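Local coordinates for protein adhesin LabA (Helicobacter pylori, PDB 6GMM) that is a bacterial adhesin of lectin type that probably binds LacdiNAc-bearing glycans of the gastric mucosa through its exodomain, at residues N251-A255 and R303-V307; Q258-V262 and A296-I300. All coordinates share one frame; numbering follows the deposited sequence.

Interaction 1. Residues N251-A255 and R303-V307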
ATOM      1  N   ASN A 251       4.867   1.387   3.657  1.00 20.49           N
ATOM      2  CA  ASN A 251       3.612   0.821   3.165  1.00 19.46           C
ATOM      3  C   ASN A 251       3.750   0.195   1.763  1.00 23.88           C
ATOM      4  O   ASN A 251       3.362  -0.950   1.588  1.00 24.43           O
ATOM      5  CB  ASN A 251       2.487   1.855   3.237  1.00 20.49           C
ATOM      6  CG  ASN A 251       1.935   2.054   4.639  1.00 37.27           C
ATOM      7  OD1 ASN A 251       1.531   1.110   5.310  1.00 34.97           O
ATOM      8  ND2 ASN A 251       1.876   3.290   5.115  1.00 21.59           N
ATOM      9  N   ALA A 252       4.333   0.895   0.787  1.00 20.99           N
ATOM     10  CA  ALA A 252       4.539   0.313  -0.563  1.00 21.46           C
ATOM     11  C   ALA A 252       5.455  -0.957  -0.509  1.00 24.48           C
ATOM     12  O   ALA A 252       5.311  -1.835  -1.354  1.00 22.54           O
ATOM     13  CB  ALA A 252       5.165   1.346  -1.497  1.00 22.54           C
ATOM     14  N   ALA A 253       6.412  -1.017   0.454  1.00 20.13           N
ATOM     15  CA  ALA A 253       7.317  -2.166   0.613  1.00 19.91           C
ATOM     16  C   ALA A 253       6.520  -3.359   1.117  1.00 21.98           C
ATOM     17  O   ALA A 253       6.740  -4.481   0.655  1.00 21.05           O
ATOM     18  CB  ALA A 253       8.452  -1.842   1.580  1.00 20.41           C
ATOM     19  N   ILE A 254       5.538  -3.100   2.007  1.00 18.40           N
ATOM     20  CA  ILE A 254       4.641  -4.153   2.515  1.00 17.54           C
ATOM     21  C   ILE A 254       3.845  -4.733   1.314  1.00 20.25           C
ATOM     22  O   ILE A 254       3.815  -5.955   1.147  1.00 19.62           O
ATOM     23  CB  ILE A 254       3.754  -3.689   3.714  1.00 19.18           C
ATOM     24  CG1 ILE A 254       4.643  -3.344   4.948  1.00 20.22           C
ATOM     25  CG2 ILE A 254       2.717  -4.788   4.097  1.00 20.02           C
ATOM     26  CD1 ILE A 254       3.839  -2.829   6.336  1.00 17.39           C
ATOM     27  N   ALA A 255       3.332  -3.856   0.418  1.00 16.39           N
ATOM     28  CA  ALA A 255       2.575  -4.284  -0.775  1.00 16.34           C
ATOM     29  C   ALA A 255       3.417  -5.175  -1.697  1.00 20.44           C
ATOM     30  O   ALA A 255       2.881  -6.067  -2.332  1.00 20.38           O
ATOM     31  CB  ALA A 255       2.080  -3.066  -1.546  1.00 16.27           C
ATOM     32  N   ARG A 303      -2.486  -1.287   1.798  1.00 18.03           N
ATOM     33  CA  ARG A 303      -1.217  -0.567   1.662  1.00 18.28           C
ATOM     34  C   ARG A 303      -1.222   0.503   0.579  1.00 19.95           C
ATOM     35  O   ARG A 303      -0.788   1.614   0.869  1.00 19.43           O
ATOM     36  CB  ARG A 303      -0.049  -1.548   1.487  1.00 16.72           C
ATOM     37  CG  ARG A 303       0.093  -2.502   2.679  1.00 16.58           C
ATOM     38  CD  ARG A 303       0.241  -1.770   4.002  1.00 22.30           C
ATOM     39  NE  ARG A 303       0.065  -2.692   5.122  1.00 34.39           N
ATOM     40  CZ  ARG A 303       0.341  -2.406   6.389  1.00 47.28           C
ATOM     41  NH1 ARG A 303       0.163  -3.320   7.334  1.00 32.26           N
ATOM     42  NH2 ARG A 303       0.827  -1.214   6.717  1.00 35.55           N
ATOM     43  N   ALA A 304      -1.740   0.209  -0.642  1.00 17.42           N
ATOM     44  CA  ALA A 304      -1.820   1.214  -1.732  1.00 17.21           C
ATOM     45  C   ALA A 304      -2.647   2.422  -1.248  1.00 20.70           C
ATOM     46  O   ALA A 304      -2.231   3.554  -1.407  1.00 20.88           O
ATOM     47  CB  ALA A 304      -2.459   0.611  -2.973  1.00 17.90           C
ATOM     48  N   GLN A 305      -3.786   2.191  -0.633  1.00 18.84           N
ATOM     49  CA  GLN A 305      -4.593   3.280  -0.069  1.00 19.04           C
ATOM     50  C   GLN A 305      -3.820   4.041   1.045  1.00 21.39           C
ATOM     51  O   GLN A 305      -3.896   5.276   1.094  1.00 21.48           O
ATOM     52  CB  GLN A 305      -5.953   2.730   0.457  1.00 20.21           C
ATOM     53  CG  GLN A 305      -6.908   3.808   1.008  1.00 32.73           C
ATOM     54  CD  GLN A 305      -7.246   4.953   0.067  1.00 45.12           C
ATOM     55  OE1 GLN A 305      -7.235   4.831  -1.166  1.00 34.57           O
ATOM     56  NE2 GLN A 305      -7.633   6.081   0.645  1.00 37.94           N
ATOM     57  N   ALA A 306      -3.045   3.319   1.908  1.00 17.23           N
ATOM     58  CA  ALA A 306      -2.300   3.973   2.998  1.00 17.18           C
ATOM     59  C   ALA A 306      -1.226   4.903   2.456  1.00 19.79           C
ATOM     60  O   ALA A 306      -0.910   5.935   3.072  1.00 17.59           O
ATOM     61  CB  ALA A 306      -1.686   2.941   3.919  1.00 17.21           C
ATOM     62  N   VAL A 307      -0.673   4.540   1.291  1.00 17.30           N
ATOM     63  CA  VAL A 307       0.332   5.351   0.598  1.00 17.16           C
ATOM     64  C   VAL A 307      -0.345   6.683   0.213  1.00 20.28           C
ATOM     65  O   VAL A 307       0.294   7.718   0.392  1.00 17.74           O
ATOM     66  CB  VAL A 307       0.951   4.625  -0.620  1.00 17.88           C
ATOM     67  CG1 VAL A 307       1.764   5.605  -1.498  1.00 17.29           C
ATOM     68  CG2 VAL A 307       1.807   3.423  -0.173  1.00 16.61           C
TER
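The guanidinium of R303 takes the CD1 methyl of I254 on one face and the amide oxygen of N251 at its edge. CD1 stands 3.4 Å above the plane, over the centre of the group, while I254 CG2 lies against R303 NE at 3.5 Å, the isoleucine crossing the arginine chain at a slant. At the edge, R303 NH2 donates to N251 OD1 (2.8 Å), which lies in the guanidinium plane. The donor approaches nearly along the C=O axis of the amide, at a C=O...N angle of 174°, and the amide and guanidinium planes are turned 33° apart. A bend at chi2 (-56°) directs CD and the guanidinium of the arginine toward N251 and I254. Nearer the backbone, R303 CB rests 4.0 Å from A255 CB. The other side of N251 meets the C-terminal part of 303-307: ND2 lies 3.8 Å from A306 CB, and N251 CB is equally far from V307 CG2, a methyl that also reaches A252. The two helices run antiparallel here, their axes 8.4 Å apart. The N251 amide is held through both its oxygen and its nitrogen, ND2 bonding D310, and the guanidinium uses NH2 toward N251 and NE in a salt bridge to E299, with NH1 also bonded. The amide thus links an arginine and an aspartate on the partner helix, and E299 probably offsets the charge of a guanidinium partly covered by hydrocarbon.

Interaction 2. Residues Q258-V262 and A296-I300; sequences QSKIV and AQAEI
An antiparallel helix pair, the long hairpin of 239-264 and 287-311, is joined here mainly by apolar packing. The small side chain of A296 is consistent with the close backbones, its CA 5.4 Å from that of Q258. Its CB is met on the 258-262 side by I261, whose CB lies 3.7 Å away, and by V262 CG2. The same CG2 branch of V262 meets I300 CD1 tip to tip at 3.6 Å; it stands anti to the carbonyl carbon, whereas CG1 is anti to the backbone N (chi1 179°). V262 also crosses the chain of Q297 at about a right angle, touching its CG. I300 spans two neighbours more, with CG1 against Q258 CB at 3.7 Å and CD1 beside S259 OG, a hydroxyl bonded to A255 O one turn back. Bent at chi2 (-67°), Q258 lies over the partner helix: its OE1 comes within 3.4 Å of A296 CA, and its CG packs on E299 CB at 3.9 Å. The carboxylate of E299 instead pairs with R303. Helix 32-50 covers another side of the pair, with I50 on S259, A46 on both V262 and Q297, and L49 on I300. Q297 extends its amide to S45 and to the carbonyl of L42, while I375 of helix 369-386 also packs on this glutamine.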
ATOM      1  N   GLN A 258       3.807  -8.758  -0.154  1.00 25.43           N
ATOM      2  CA  GLN A 258       2.521  -9.432  -0.302  1.00 24.57           C
ATOM      3  C   GLN A 258       2.305  -9.887  -1.736  1.00 28.99           C
ATOM      4  O   GLN A 258       1.590 -10.862  -1.951  1.00 30.96           O
ATOM      5  CB  GLN A 258       1.359  -8.522   0.168  1.00 24.73           C
ATOM      6  CG  GLN A 258       1.365  -8.205   1.674  1.00 17.04           C
ATOM      7  CD  GLN A 258       1.090  -9.435   2.504  1.00 37.69           C
ATOM      8  OE1 GLN A 258       0.112 -10.153   2.277  1.00 31.84           O
ATOM      9  NE2 GLN A 258       1.957  -9.724   3.472  1.00 23.35           N
ATOM     10  N   SER A 259       2.935  -9.199  -2.705  1.00 24.24           N
ATOM     11  CA  SER A 259       2.849  -9.536  -4.117  1.00 24.64           C
ATOM     12  C   SER A 259       3.540 -10.865  -4.391  1.00 30.58           C
ATOM     13  O   SER A 259       3.175 -11.520  -5.362  1.00 32.08           O
ATOM     14  CB  SER A 259       3.451  -8.431  -4.977  1.00 29.92           C
ATOM     15  OG  SER A 259       2.674  -7.249  -4.875  1.00 38.44           O
ATOM     16  N   LYS A 260       4.513 -11.286  -3.537  1.00 25.93           N
ATOM     17  CA  LYS A 260       5.152 -12.612  -3.677  1.00 26.55           C
ATOM     18  C   LYS A 260       4.068 -13.685  -3.532  1.00 31.19           C
ATOM     19  O   LYS A 260       4.081 -14.680  -4.264  1.00 32.98           O
ATOM     20  CB  LYS A 260       6.182 -12.861  -2.556  1.00 28.68           C
ATOM     21  CG  LYS A 260       7.452 -12.029  -2.604  1.00 28.31           C
ATOM     22  CD  LYS A 260       8.334 -12.389  -1.404  1.00 32.34           C
ATOM     23  CE  LYS A 260       9.668 -11.681  -1.427  1.00 43.05           C
ATOM     24  NZ  LYS A 260      10.434 -11.919  -0.168  1.00 51.53           N
ATOM     25  N   ILE A 261       3.156 -13.497  -2.541  1.00 24.45           N
ATOM     26  CA  ILE A 261       2.061 -14.410  -2.252  1.00 24.00           C
ATOM     27  C   ILE A 261       1.155 -14.509  -3.485  1.00 27.28           C
ATOM     28  O   ILE A 261       0.979 -15.602  -4.013  1.00 28.45           O
ATOM     29  CB  ILE A 261       1.282 -14.051  -0.956  1.00 26.52           C
ATOM     30  CG1 ILE A 261       2.217 -13.922   0.278  1.00 27.87           C
ATOM     31  CG2 ILE A 261       0.169 -15.067  -0.700  1.00 26.50           C
ATOM     32  CD1 ILE A 261       1.628 -13.128   1.488  1.00 30.81           C
ATOM     33  N   VAL A 262       0.660 -13.361  -3.983  1.00 21.26           N
ATOM     34  CA  VAL A 262      -0.187 -13.274  -5.177  1.00 20.07           C
ATOM     35  C   VAL A 262       0.507 -13.977  -6.327  1.00 23.25           C
ATOM     36  O   VAL A 262      -0.119 -14.793  -6.976  1.00 25.01           O
ATOM     37  CB  VAL A 262      -0.473 -11.802  -5.536  1.00 21.71           C
ATOM     38  CG1 VAL A 262      -1.337 -11.700  -6.778  1.00 21.81           C
ATOM     39  CG2 VAL A 262      -1.116 -11.063  -4.375  1.00 20.17           C
ATOM     40  N   ALA A 296      -3.692 -11.736   0.901  1.00 21.90           N
ATOM     41  CA  ALA A 296      -2.611 -10.898   0.335  1.00 21.09           C
ATOM     42  C   ALA A 296      -3.166  -9.787  -0.552  1.00 24.52           C
ATOM     43  O   ALA A 296      -2.844  -8.639  -0.311  1.00 23.92           O
ATOM     44  CB  ALA A 296      -1.602 -11.731  -0.434  1.00 21.84           C
ATOM     45  N   GLN A 297      -4.032 -10.107  -1.525  1.00 22.03           N
ATOM     46  CA  GLN A 297      -4.638  -9.108  -2.416  1.00 22.10           C
ATOM     47  C   GLN A 297      -5.330  -8.004  -1.624  1.00 25.41           C
ATOM     48  O   GLN A 297      -5.244  -6.844  -2.001  1.00 24.50           O
ATOM     49  CB  GLN A 297      -5.651  -9.769  -3.372  1.00 23.78           C
ATOM     50  CG  GLN A 297      -4.975 -10.695  -4.380  1.00 29.98           C
ATOM     51  CD  GLN A 297      -5.868 -11.044  -5.528  1.00 31.51           C
ATOM     52  OE1 GLN A 297      -6.670 -10.230  -5.993  1.00 20.18           O
ATOM     53  NE2 GLN A 297      -5.689 -12.241  -6.055  1.00 20.16           N
ATOM     54  N   ALA A 298      -5.997  -8.355  -0.523  1.00 21.79           N
ATOM     55  CA  ALA A 298      -6.664  -7.353   0.302  1.00 21.73           C
ATOM     56  C   ALA A 298      -5.658  -6.461   0.998  1.00 25.99           C
ATOM     57  O   ALA A 298      -5.940  -5.261   1.131  1.00 26.47           O
ATOM     58  CB  ALA A 298      -7.594  -8.006   1.308  1.00 21.84           C
ATOM     59  N   GLU A 299      -4.477  -7.028   1.422  1.00 21.98           N
ATOM     60  CA  GLU A 299      -3.390  -6.261   2.083  1.00 21.77           C
ATOM     61  C   GLU A 299      -2.791  -5.250   1.148  1.00 22.74           C
ATOM     62  O   GLU A 299      -2.700  -4.080   1.504  1.00 23.11           O
ATOM     63  CB  GLU A 299      -2.275  -7.156   2.647  1.00 23.63           C
ATOM     64  CG  GLU A 299      -2.187  -7.156   4.161  1.00 37.41           C
ATOM     65  CD  GLU A 299      -1.803  -5.845   4.821  1.00 59.03           C
ATOM     66  OE1 GLU A 299      -2.686  -4.970   4.970  1.00 54.51           O
ATOM     67  OE2 GLU A 299      -0.645  -5.736   5.282  1.00 53.92           O
ATOM     68  N   ILE A 300      -2.415  -5.693  -0.071  1.00 18.02           N
ATOM     69  CA  ILE A 300      -1.906  -4.840  -1.148  1.00 17.29           C
ATOM     70  C   ILE A 300      -2.809  -3.616  -1.287  1.00 20.62           C
ATOM     71  O   ILE A 300      -2.322  -2.492  -1.262  1.00 21.91           O
ATOM     72  CB  ILE A 300      -1.817  -5.632  -2.460  1.00 19.14           C
ATOM     73  CG1 ILE A 300      -0.712  -6.703  -2.357  1.00 18.90           C
ATOM     74  CG2 ILE A 300      -1.637  -4.693  -3.654  1.00 19.76           C
ATOM     75  CD1 ILE A 300      -0.632  -7.632  -3.471  1.00 26.62           C
TER

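How the interactions relate
Interactions 1 and 2 are successive levels of one antiparallel helix pair, 239-264 with 287-311, their centres 11 Å apart. Along the chain the order is 251-255, 258-262, 296-300 and 303-307, so interaction 2 lies closer to the connection between the helices and interaction 1 further from it. They are in direct contact: A255 O packs on I300 CG1 at 3.6 Å, and I254 CG2 on E299 OE2 at 3.7 Å. Interaction 1 lies near the centre of the chain, where side chains of 303-307 touch helices 354-366 and 57-76; interaction 2 meets helices 32-50 and 369-386. The pair thus meets a different set of neighbouring helices at each level within the elongated adhesin exodomain.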